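Local coordinates for protein Lic12234 (Leptospira interrogans, PDB 4TZH) that is of unknown function but is a leucine-rich repeat protein and possible virulence factor that probably binds other molecules, at residues H47-E52 with I71-I76; S100-E105 with N120-L125; T146-E151 with R174-L179; K156-L161 with K178-Q183. One frame throughout, in Å; residues are numbered along the deposited sequence. Where two conformers were deposited one is given.

The four contacts follow the leucine-rich repeat solenoid from its N-terminal half to its C-terminal end. Contacts 1 and 2 each join the loops of consecutive repeats, and their centres lie about 17 Å apart. Contact 2 touches contact 3 directly: Thr123 O lies 2.8 Å from Thr146 N, a probable hydrogen bond. Contacts 3 and 4 share Lys178 and Leu179 and both use helix 173-179, with centres about 10 Å apart. Contact 1 lies about 30 Å, centre to centre, from each of these two, on the opposite side of the chain's centre. At contact 1 a zinc ion is bound by His47 together with Asp70. In contact 4 the side chain of Arg159 is about 7 Å from a bound zinc ion.

Contact 1: H47-E52 with I71-I76; sequences HLRDNE and ISRNQI. With ZN (zinc ion), chain C.
Arg49 reaches Ser72 with CG anti to its backbone N (chi1 175°) and the chain extended to NE. Ser72 turns OG between its own N and carbonyl carbon (chi1 60°), on the side where Arg49 arrives. Arg49 NH1 gives it a hydrogen bond of 2.9 Å in the guanidinium plane, and Asp70 also bonds this hydroxyl. In Arg73, chi1 and an extended chi2 place CD over one face of the Arg49 guanidinium. The bend at chi3 then brings the Arg73 guanidinium beside Asp50. The two guanidinium planes are nearly perpendicular. Asp50 runs alongside Arg73, and Asp50 OD2 lies 3.4 Å from Arg73 NH2. The oxygen sits over the guanidinium face, so this salt bridge rests on charge without a directed N-H. A water also bonds OD2 and, weakly, NH2.

Deeper in, Asn74 ND2 bonds Leu48 O at 2.9 Å and almost straight, 174° at the hydrogen. Asn51 ND2 grips the same oxygen from the opposite face of its carbonyl plane. Asn74 ND2 also bonds Ile71 O, so the buried amide ties two turns together. This is the asparagine ladder of leucine-rich repeats. Asp50 N to Ser72 O (3.0 Å) adds a backbone rung.

His47 ND1 binds a zinc ion at 2.0 Å, with Asp70 a further ligand. The two loops follow the adjacent parallel strands 45-47 and 68-70, and Asn97, beyond strand 91-93, continues the ladder.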
# COMPACT_ATOMS: atom_id res chain seq x y z
N HIS A 47 10.07 0.19 -6.94
CA HIS A 47 9.59 -1.19 -7.06
C HIS A 47 10.54 -2.09 -6.28
O HIS A 47 11.76 -2.01 -6.46
CB HIS A 47 9.64 -1.63 -8.52
CG HIS A 47 8.70 -0.89 -9.41
ND1 HIS A 47 7.47 -1.40 -9.71
CD2 HIS A 47 8.85 0.30 -10.05
CE1 HIS A 47 6.90 -0.55 -10.54
NE2 HIS A 47 7.69 0.50 -10.78
N LEU A 48 9.98 -2.87 -5.39
CA LEU A 48 10.72 -3.78 -4.49
C LEU A 48 10.07 -5.14 -4.45
O LEU A 48 10.21 -5.88 -3.49
CB LEU A 48 10.71 -3.22 -3.06
CG LEU A 48 11.37 -1.85 -2.92
CD1 LEU A 48 11.02 -1.22 -1.59
CD2 LEU A 48 12.88 -1.94 -3.10
N ARG A 49 9.39 -5.49 -5.55
CA ARG A 49 8.63 -6.73 -5.63
C ARG A 49 9.53 -7.96 -5.48
O ARG A 49 10.65 -7.95 -6.04
CB ARG A 49 7.95 -6.80 -7.00
CG ARG A 49 7.21 -8.13 -7.26
CD ARG A 49 6.31 -7.91 -8.46
NE ARG A 49 5.72 -9.15 -8.98
CZ ARG A 49 4.60 -9.72 -8.52
NH1 ARG A 49 3.94 -9.18 -7.50
NH2 ARG A 49 4.12 -10.82 -9.11
N ASP A 50 9.07 -9.01 -4.78
CA ASP A 50 9.77 -10.29 -4.77
C ASP A 50 11.16 -10.20 -4.20
O ASP A 50 12.14 -10.70 -4.78
CB ASP A 50 9.77 -10.90 -6.16
CG ASP A 50 9.78 -12.42 -6.16
OD1 ASP A 50 9.74 -13.03 -5.06
OD2 ASP A 50 9.89 -13.01 -7.24
N ASN A 51 11.24 -9.61 -3.01
CA ASN A 51 12.44 -9.57 -2.20
C ASN A 51 12.13 -10.30 -0.89
O ASN A 51 11.15 -11.07 -0.82
CB ASN A 51 12.96 -8.14 -1.98
CG ASN A 51 13.62 -7.60 -3.20
OD1 ASN A 51 14.72 -8.03 -3.57
ND2 ASN A 51 13.03 -6.58 -3.84
N GLU A 52 12.98 -10.12 0.12
CA GLU A 52 12.79 -10.77 1.42
C GLU A 52 12.61 -9.69 2.52
O GLU A 52 13.10 -9.85 3.63
CB GLU A 52 14.00 -11.68 1.73
CG GLU A 52 14.25 -12.74 0.66
CD GLU A 52 15.50 -13.57 0.86
OE1 GLU A 52 16.50 -13.01 1.37
OE2 GLU A 52 15.53 -14.74 0.42
N ILE A 71 5.63 -3.03 -3.08
CA ILE A 71 6.34 -3.90 -2.12
C ILE A 71 5.70 -5.26 -2.09
O ILE A 71 5.76 -5.97 -1.09
CB ILE A 71 6.39 -3.38 -0.68
CG1 ILE A 71 6.16 -1.87 -0.64
CG2 ILE A 71 7.69 -3.84 -0.03
CD1 ILE A 71 6.03 -1.27 0.83
N SER A 72 5.11 -5.64 -3.21
CA SER A 72 4.45 -6.93 -3.29
C SER A 72 5.41 -8.09 -3.17
O SER A 72 6.58 -7.95 -3.49
CB SER A 72 3.69 -7.04 -4.61
OG SER A 72 4.54 -6.92 -5.74
N ARG A 73 4.91 -9.24 -2.72
CA ARG A 73 5.72 -10.47 -2.67
C ARG A 73 6.97 -10.31 -1.81
O ARG A 73 8.10 -10.62 -2.23
CB ARG A 73 6.03 -11.01 -4.07
CG ARG A 73 4.77 -11.48 -4.80
CD ARG A 73 5.07 -12.28 -6.07
NE ARG A 73 5.95 -13.41 -5.78
CZ ARG A 73 6.58 -14.12 -6.71
NH1 ARG A 73 6.44 -13.83 -7.99
NH2 ARG A 73 7.36 -15.14 -6.35
N ASN A 74 6.76 -9.85 -0.57
CA ASN A 74 7.86 -9.77 0.40
C ASN A 74 7.33 -10.47 1.64
O ASN A 74 6.45 -11.34 1.53
CB ASN A 74 8.25 -8.31 0.67
CG ASN A 74 9.15 -7.80 -0.38
OD1 ASN A 74 10.36 -7.99 -0.30
ND2 ASN A 74 8.64 -7.10 -1.39
N GLN A 75 7.93 -10.20 2.81
CA GLN A 75 7.43 -10.77 4.07
C GLN A 75 7.16 -9.58 5.00
O GLN A 75 7.47 -9.64 6.20
CB GLN A 75 8.50 -11.72 4.70
CG GLN A 75 8.94 -12.87 3.78
CD GLN A 75 10.36 -13.35 4.04
OE1 GLN A 75 10.94 -13.18 5.14
NE2 GLN A 75 10.97 -13.95 3.02
N ILE A 76 6.58 -8.49 4.46
CA ILE A 76 6.33 -7.27 5.23
C ILE A 76 5.34 -7.54 6.35
O ILE A 76 4.23 -8.00 6.05
CB ILE A 76 5.82 -6.13 4.28
CG1 ILE A 76 6.86 -5.75 3.17
CG2 ILE A 76 5.37 -4.89 5.07
CD1 ILE A 76 8.14 -4.95 3.65
ZN ZN C . 6.68 -3.23 -9.46
O HOH W 1 10.10 -15.51 -8.26
O HOH W 2 9.98 -13.15 0.52
O HOH W 3 13.73 -11.51 5.56

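Contact 2: S100-E105 with N120-L125; sequences SNLPEE and NQLTTL
Leu102 meets Leu122 and Leu125 between successive turns of the leucine-rich repeat solenoid. Its CB points toward the 120-125 loop. With CG anti to the carbonyl carbon (chi1 -76°), the branch point comes to 4.1 Å from Leu122 CD2. One step further, Leu102 CD1 reaches Leu125 CD2 at 3.8 Å. Leu102 and Leu125 lie side by side and point the same way, while Leu122 runs slantwise to Leu102. The three are buried and form part of the hydrophobic core of the solenoid. Leu122 CD2 also packs on the backbone between Ser100 and Asn101, 3.7 Å from Asn101 N.

No direct hydrogen bond joins the two segments. Ser100 CA makes a CA-H...O contact with Gln121 O, and its CB touches the same oxygen. Three waters link the two backbones and the Thr123 hydroxyl. One accepts from Thr123 N and lies 2.6 Å from Ser100 O. A second links Ser100 O to the hydroxyl of Thr123. The next turn continues the pattern differently: Thr124 OG1 bonds Ser147 O, and Thr123 O is bonded by Thr146 OG1. The 100-105 loop thus reaches its neighbour through leucine contacts on the inner side and water links beside them. At the third water, Leu102 N donates over 2.9 Å and the water donates to Thr124 O over 2.8 Å.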
# COMPACT_ATOMS: atom_id res chain seq x y z
N SER A 100 -0.61 -8.88 9.43
CA SER A 100 -1.75 -9.35 10.21
C SER A 100 -2.54 -8.14 10.70
O SER A 100 -3.71 -8.27 11.06
CB SER A 100 -1.32 -10.27 11.35
OG SER A 100 -0.37 -9.66 12.21
N ASN A 101 -1.90 -6.95 10.68
CA ASN A 101 -2.52 -5.67 11.05
C ASN A 101 -1.96 -4.54 10.20
O ASN A 101 -0.80 -4.63 9.79
CB ASN A 101 -2.24 -5.35 12.52
CG ASN A 101 -2.96 -6.24 13.50
OD1 ASN A 101 -4.11 -6.01 13.87
ND2 ASN A 101 -2.29 -7.29 13.94
N LEU A 102 -2.75 -3.49 9.96
CA LEU A 102 -2.26 -2.30 9.26
C LEU A 102 -2.13 -1.22 10.32
O LEU A 102 -3.04 -1.09 11.16
CB LEU A 102 -3.26 -1.77 8.22
CG LEU A 102 -3.44 -2.46 6.92
CD1 LEU A 102 -4.45 -1.68 6.09
CD2 LEU A 102 -2.10 -2.52 6.13
N PRO A 103 -1.06 -0.41 10.30
CA PRO A 103 -0.93 0.65 11.31
C PRO A 103 -1.85 1.83 11.01
O PRO A 103 -2.27 1.99 9.86
CB PRO A 103 0.54 1.06 11.20
CG PRO A 103 0.90 0.78 9.78
CD PRO A 103 0.10 -0.44 9.38
N GLU A 104 -2.14 2.65 12.03
CA GLU A 104 -2.98 3.84 11.89
C GLU A 104 -2.45 4.78 10.79
O GLU A 104 -3.25 5.44 10.14
CB GLU A 104 -3.10 4.59 13.24
CG GLU A 104 -1.78 4.91 13.94
CD GLU A 104 -1.75 4.70 15.45
OE1 GLU A 104 -2.79 4.92 16.11
OE2 GLU A 104 -0.67 4.32 15.97
N GLU A 105 -1.11 4.78 10.56
CA GLU A 105 -0.45 5.66 9.59
C GLU A 105 -0.85 5.40 8.16
O GLU A 105 -0.68 6.28 7.31
CB GLU A 105 1.09 5.63 9.74
CG GLU A 105 1.56 6.33 11.00
CD GLU A 105 1.40 5.56 12.29
OE1 GLU A 105 1.29 4.31 12.23
OE2 GLU A 105 1.40 6.20 13.37
N ASN A 120 -2.61 -11.47 2.30
CA ASN A 120 -2.00 -11.12 3.59
C ASN A 120 -2.80 -11.88 4.64
O ASN A 120 -3.55 -12.81 4.29
CB ASN A 120 -1.98 -9.60 3.82
CG ASN A 120 -0.81 -8.97 3.12
OD1 ASN A 120 0.32 -9.04 3.62
ND2 ASN A 120 -1.05 -8.34 1.98
N GLN A 121 -2.58 -11.60 5.93
CA GLN A 121 -3.32 -12.33 6.94
C GLN A 121 -4.11 -11.36 7.82
O GLN A 121 -4.22 -11.52 9.04
CB GLN A 121 -2.32 -13.19 7.76
CG GLN A 121 -1.51 -14.16 6.88
CD GLN A 121 -0.29 -13.47 6.31
OE1 GLN A 121 0.36 -12.68 6.99
NE2 GLN A 121 0.00 -13.69 5.02
N LEU A 122 -4.67 -10.31 7.19
CA LEU A 122 -5.38 -9.29 7.95
C LEU A 122 -6.65 -9.83 8.56
O LEU A 122 -7.38 -10.58 7.91
CB LEU A 122 -5.74 -8.09 7.08
CG LEU A 122 -4.55 -7.30 6.52
CD1 LEU A 122 -5.03 -6.38 5.36
CD2 LEU A 122 -3.86 -6.49 7.60
N THR A 123 -6.93 -9.43 9.79
CA THR A 123 -8.15 -9.85 10.47
C THR A 123 -9.16 -8.73 10.46
O THR A 123 -10.35 -8.99 10.58
CB THR A 123 -7.87 -10.39 11.88
OG1 THR A 123 -7.32 -9.32 12.66
CG2 THR A 123 -6.93 -11.58 11.86
N THR A 124 -8.70 -7.49 10.28
CA THR A 124 -9.55 -6.31 10.18
C THR A 124 -8.75 -5.16 9.59
O THR A 124 -7.61 -5.35 9.14
CB THR A 124 -10.18 -5.93 11.54
OG1 THR A 124 -11.21 -4.96 11.30
CG2 THR A 124 -9.16 -5.38 12.55
N LEU A 125 -9.35 -3.98 9.55
CA LEU A 125 -8.71 -2.77 9.11
C LEU A 125 -8.80 -1.79 10.25
O LEU A 125 -9.80 -1.83 10.99
CB LEU A 125 -9.41 -2.19 7.88
CG LEU A 125 -9.38 -3.08 6.63
CD1 LEU A 125 -10.41 -2.60 5.60
CD2 LEU A 125 -8.00 -3.16 6.04
O HOH W 4 -5.94 -6.86 11.29
O HOH W 5 -4.81 -9.59 13.69
O HOH W 6 -5.55 -3.96 10.49

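Contact 3: T146-E151 with R174-L179; sequences TSIPDE and RNIRKL
The CA atoms of Ile148 and Ile176 stand 7.7 Å apart, and those of Asp150 and Leu179 6.7 Å, so the backbones do not touch, and helix side chains reach across. Here the C-terminal helix 173-179 closes against the last turns of the leucine-rich repeat solenoid. Segment 146-151 is a loop that passes into a 3-10 turn at Asp150.

Ile176 sends CD1 against the branch point of Ile148, 3.8 Å from its CB. The methyl sits about equally far from CG1 and CG2, and the two side chains cross at about a right angle. In Ile176, CG1 is anti to the carbonyl carbon (chi1 -62°), and this torsion together with chi2 (-67°) carries CD1 off the helix to the loop. Ile176 also packs on Ile187 of strand 186-188 and on Ile189.

One turn on, Leu179 points its CB toward the loop and splits its two methyls. The contact is mainly apolar and has no hydrogen bond between the segments. Leu179 CD1 lies 4.0 Å from Ile148 CG2 and close to Pro149 O. Leu179 CD2 goes to Asp150 instead, where it packs 3.7 Å from Asp150 OD1.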
# COMPACT_ATOMS: atom_id res chain seq x y z
N THR A 146 -12.22 -10.88 9.81
CA THR A 146 -13.31 -11.28 10.70
C THR A 146 -14.29 -10.15 10.90
O THR A 146 -15.43 -10.40 11.32
CB THR A 146 -12.83 -11.86 12.04
OG1 THR A 146 -12.00 -10.90 12.69
CG2 THR A 146 -12.14 -13.19 11.89
N SER A 147 -13.85 -8.91 10.64
CA SER A 147 -14.70 -7.74 10.73
C SER A 147 -14.20 -6.65 9.80
O SER A 147 -13.01 -6.63 9.43
CB SER A 147 -14.76 -7.21 12.17
OG SER A 147 -13.54 -6.61 12.57
N ILE A 148 -15.12 -5.76 9.41
CA ILE A 148 -14.87 -4.59 8.60
C ILE A 148 -15.28 -3.37 9.46
O ILE A 148 -16.38 -3.40 10.02
CB ILE A 148 -15.60 -4.70 7.23
CG1 ILE A 148 -14.85 -5.66 6.25
CG2 ILE A 148 -15.89 -3.32 6.59
CD1 ILE A 148 -13.29 -5.53 6.16
N PRO A 149 -14.43 -2.33 9.66
CA PRO A 149 -14.88 -1.21 10.50
C PRO A 149 -15.92 -0.35 9.80
O PRO A 149 -15.86 -0.20 8.58
CB PRO A 149 -13.61 -0.42 10.77
CG PRO A 149 -12.76 -0.68 9.55
CD PRO A 149 -13.08 -2.10 9.12
N ASP A 150 -16.87 0.23 10.57
CA ASP A 150 -17.91 1.11 10.02
C ASP A 150 -17.30 2.31 9.30
O ASP A 150 -17.90 2.81 8.34
CB ASP A 150 -18.87 1.60 11.11
CG ASP A 150 -19.71 0.52 11.75
OD1 ASP A 150 -19.85 -0.56 11.15
OD2 ASP A 150 -20.27 0.78 12.84
N GLU A 151 -16.08 2.74 9.71
CA GLU A 151 -15.38 3.86 9.10
C GLU A 151 -15.07 3.63 7.62
O GLU A 151 -14.84 4.59 6.90
CB GLU A 151 -14.10 4.22 9.87
CG GLU A 151 -14.35 4.82 11.25
CD GLU A 151 -14.56 3.84 12.39
OE1 GLU A 151 -14.58 2.61 12.14
OE2 GLU A 151 -14.69 4.30 13.54
N ARG A 174 -25.44 -7.82 3.65
CA ARG A 174 -26.31 -6.65 3.74
C ARG A 174 -25.69 -5.56 4.62
O ARG A 174 -25.84 -4.37 4.30
CB ARG A 174 -27.71 -7.08 4.26
CG ARG A 174 -28.73 -5.99 4.41
CD ARG A 174 -30.09 -6.57 4.82
NE ARG A 174 -30.55 -7.62 3.90
CZ ARG A 174 -31.77 -7.71 3.39
NH1 ARG A 174 -32.70 -6.81 3.71
NH2 ARG A 174 -32.08 -8.70 2.56
N ASN A 175 -25.01 -5.95 5.71
CA ASN A 175 -24.40 -4.98 6.63
C ASN A 175 -23.26 -4.20 5.95
O ASN A 175 -23.16 -2.98 6.14
CB ASN A 175 -23.91 -5.68 7.90
CG ASN A 175 -25.03 -6.26 8.75
OD1 ASN A 175 -26.15 -6.52 8.30
ND2 ASN A 175 -24.73 -6.50 10.01
N ILE A 176 -22.45 -4.92 5.16
CA ILE A 176 -21.33 -4.34 4.40
C ILE A 176 -21.90 -3.34 3.38
O ILE A 176 -21.46 -2.19 3.30
CB ILE A 176 -20.53 -5.50 3.70
CG1 ILE A 176 -19.91 -6.48 4.73
CG2 ILE A 176 -19.47 -4.97 2.70
CD1 ILE A 176 -18.77 -5.94 5.65
N ARG A 177 -22.90 -3.80 2.61
CA ARG A 177 -23.51 -2.97 1.58
C ARG A 177 -24.18 -1.75 2.18
O ARG A 177 -24.11 -0.68 1.59
CB ARG A 177 -24.47 -3.77 0.70
CG ARG A 177 -23.75 -4.88 -0.07
CD ARG A 177 -24.70 -5.63 -0.99
NE ARG A 177 -23.98 -6.54 -1.89
CZ ARG A 177 -23.44 -6.19 -3.04
NH1 ARG A 177 -23.53 -4.93 -3.47
NH2 ARG A 177 -22.79 -7.08 -3.79
N LYS A 178 -24.79 -1.90 3.39
CA LYS A 178 -25.42 -0.77 4.07
C LYS A 178 -24.43 0.36 4.38
O LYS A 178 -24.84 1.52 4.37
CB LYS A 178 -26.12 -1.22 5.36
CG LYS A 178 -27.61 -1.48 5.19
CD LYS A 178 -28.28 -1.93 6.49
CE LYS A 178 -29.29 -0.94 7.02
NZ LYS A 178 -29.77 -1.28 8.39
N LEU A 179 -23.13 0.04 4.59
CA LEU A 179 -22.13 1.09 4.86
C LEU A 179 -22.02 2.08 3.69
O LEU A 179 -21.66 3.24 3.91
CB LEU A 179 -20.74 0.50 5.15
CG LEU A 179 -20.58 -0.46 6.33
CD1 LEU A 179 -19.17 -1.01 6.36
CD2 LEU A 179 -20.94 0.23 7.67

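Contact 4: K156-L161 with K178-Q183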
# COMPACT_ATOMS: atom_id res chain seq x y z
N LYS A 156 -15.95 7.77 0.36
CA LYS A 156 -16.98 8.14 -0.62
C LYS A 156 -16.59 8.00 -2.08
O LYS A 156 -17.47 7.94 -2.94
CB LYS A 156 -17.50 9.57 -0.34
CG LYS A 156 -18.00 9.78 1.09
CD LYS A 156 -19.24 8.94 1.41
CE LYS A 156 -19.71 9.14 2.83
NZ LYS A 156 -20.91 8.31 3.13
N LYS A 157 -15.28 7.90 -2.39
CA LYS A 157 -14.84 7.75 -3.76
C LYS A 157 -14.56 6.27 -4.08
O LYS A 157 -14.22 5.94 -5.22
CB LYS A 157 -13.57 8.57 -3.99
CG LYS A 157 -13.84 10.07 -4.12
CD LYS A 157 -12.55 10.85 -4.38
CE LYS A 157 -11.82 10.47 -5.64
NZ LYS A 157 -10.85 11.54 -6.00
N LEU A 158 -14.77 5.40 -3.08
CA LEU A 158 -14.49 3.98 -3.29
C LEU A 158 -15.45 3.40 -4.34
O LEU A 158 -16.69 3.52 -4.19
CB LEU A 158 -14.57 3.25 -1.97
CG LEU A 158 -13.96 1.85 -1.96
CD1 LEU A 158 -12.46 1.91 -2.22
CD2 LEU A 158 -14.27 1.13 -0.68
N ARG A 159 -14.89 2.79 -5.39
CA ARG A 159 -15.68 2.23 -6.49
C ARG A 159 -15.64 0.72 -6.51
O ARG A 159 -16.56 0.08 -7.04
CB ARG A 159 -15.26 2.85 -7.83
CG ARG A 159 -15.53 4.37 -7.91
CD ARG A 159 -17.01 4.73 -7.67
NE ARG A 159 -17.25 6.17 -7.49
CZ ARG A 159 -17.70 6.75 -6.37
NH1 ARG A 159 -17.94 6.02 -5.29
NH2 ARG A 159 -17.89 8.06 -6.32
N ILE A 160 -14.57 0.12 -5.97
CA ILE A 160 -14.43 -1.33 -5.89
C ILE A 160 -13.93 -1.70 -4.52
O ILE A 160 -12.88 -1.20 -4.09
CB ILE A 160 -13.46 -1.92 -6.94
CG1 ILE A 160 -13.92 -1.58 -8.38
CG2 ILE A 160 -13.35 -3.44 -6.76
CD1 ILE A 160 -13.02 -2.22 -9.46
N LEU A 161 -14.67 -2.60 -3.85
CA LEU A 161 -14.23 -3.18 -2.59
C LEU A 161 -14.14 -4.69 -2.82
O LEU A 161 -15.20 -5.31 -3.03
CB LEU A 161 -15.19 -2.85 -1.44
CG LEU A 161 -14.87 -3.50 -0.10
CD1 LEU A 161 -13.51 -3.06 0.43
CD2 LEU A 161 -15.96 -3.17 0.93
N LYS A 178 -24.79 -1.90 3.39
CA LYS A 178 -25.42 -0.77 4.07
C LYS A 178 -24.43 0.36 4.38
O LYS A 178 -24.84 1.52 4.37
CB LYS A 178 -26.12 -1.22 5.36
CG LYS A 178 -27.61 -1.48 5.19
CD LYS A 178 -28.28 -1.93 6.49
CE LYS A 178 -29.29 -0.94 7.02
NZ LYS A 178 -29.77 -1.28 8.39
N LEU A 179 -23.13 0.04 4.59
CA LEU A 179 -22.13 1.09 4.86
C LEU A 179 -22.02 2.08 3.69
O LEU A 179 -21.66 3.24 3.91
CB LEU A 179 -20.74 0.50 5.15
CG LEU A 179 -20.58 -0.46 6.33
CD1 LEU A 179 -19.17 -1.01 6.36
CD2 LEU A 179 -20.94 0.23 7.67
N PHE A 180 -22.31 1.61 2.47
CA PHE A 180 -22.20 2.38 1.22
C PHE A 180 -23.55 2.52 0.52
O PHE A 180 -23.60 2.59 -0.72
CB PHE A 180 -21.26 1.66 0.26
CG PHE A 180 -19.90 1.36 0.82
CD1 PHE A 180 -18.89 2.30 0.78
CD2 PHE A 180 -19.63 0.11 1.37
CE1 PHE A 180 -17.61 2.00 1.26
CE2 PHE A 180 -18.37 -0.18 1.88
CZ PHE A 180 -17.36 0.76 1.81
N ARG A 181 -24.64 2.55 1.31
CA ARG A 181 -26.03 2.59 0.86
C ARG A 181 -26.28 3.32 -0.46
O ARG A 181 -26.68 2.68 -1.43
CB ARG A 181 -26.96 3.14 1.97
CG ARG A 181 -28.42 2.74 1.78
CD ARG A 181 -29.29 3.27 2.90
NE ARG A 181 -30.71 3.03 2.64
CZ ARG A 181 -31.69 3.25 3.52
NH1 ARG A 181 -31.40 3.73 4.73
NH2 ARG A 181 -32.95 3.00 3.20
N ASN A 182 -26.04 4.64 -0.53
CA ASN A 182 -26.34 5.42 -1.73
C ASN A 182 -25.27 5.36 -2.83
O ASN A 182 -25.61 5.36 -4.01
CB ASN A 182 -26.63 6.89 -1.38
CG ASN A 182 -27.72 7.07 -0.34
OD1 ASN A 182 -28.85 6.57 -0.47
ND2 ASN A 182 -27.41 7.82 0.70
N GLN A 183 -24.00 5.34 -2.41
CA GLN A 183 -22.78 5.37 -3.20
C GLN A 183 -22.67 4.39 -4.37
O GLN A 183 -23.10 3.23 -4.26
CB GLN A 183 -21.63 5.12 -2.24
CG GLN A 183 -20.25 5.42 -2.79
CD GLN A 183 -19.26 5.30 -1.68
OE1 GLN A 183 -19.50 5.74 -0.55
NE2 GLN A 183 -18.14 4.69 -1.98
O HOH W 7 -20.58 5.82 1.90
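Gln183 enters the 156-161 turn with its amide turned to the backbone. CG is anti to the backbone N (chi1 -167°) and the chain runs extended, which brings Gln183 NE2 2.9 Å from Leu158 O. The donor lies in the carbonyl plane, on a lone pair, and the oxygen lies in the amide plane of Gln183. The bond is bent, 146° at the hydrogen. NE2 also bonds a second carbonyl, Leu155 O.

Arg159 doubles back from its bend at chi2 and crosses Gln183 obliquely. Its guanidinium plane and the amide plane are 65° apart. Arg159 NH1 is 3.5 Å from Gln183 CG and bonds two carbonyls of its own turn, Lys156 O at 3.1 Å and Leu158 O at 3.0 Å. Both are bent, and Glu184 O is a weak third partner. NH1 approaches Leu158 O from above the carbonyl plane, clear of the lone pair used by Gln183. Lys156 and Gln183 cross at about a right angle, and a water joins Lys156 NZ to Gln183 OE1.

Next to these polar groups, the far end of the Phe180 ring meets two leucine methyls. Leu158 CD2 is 4.0 Å from Phe180 CE1, and Leu161 CD2 is 4.0 Å from Phe180 CE2. Leu161 crosses Phe180 at about a right angle, Leu158 at a slant. This is the beta-alpha-beta unit of strand 160-162, helix 173-179 and strand 186-188.

Leu158 O therefore has two donors, a neutral amide and a cationic guanidinium. The charge of Arg159 would probably polarise this carbonyl, while Phe180 and the leucines add apolar packing.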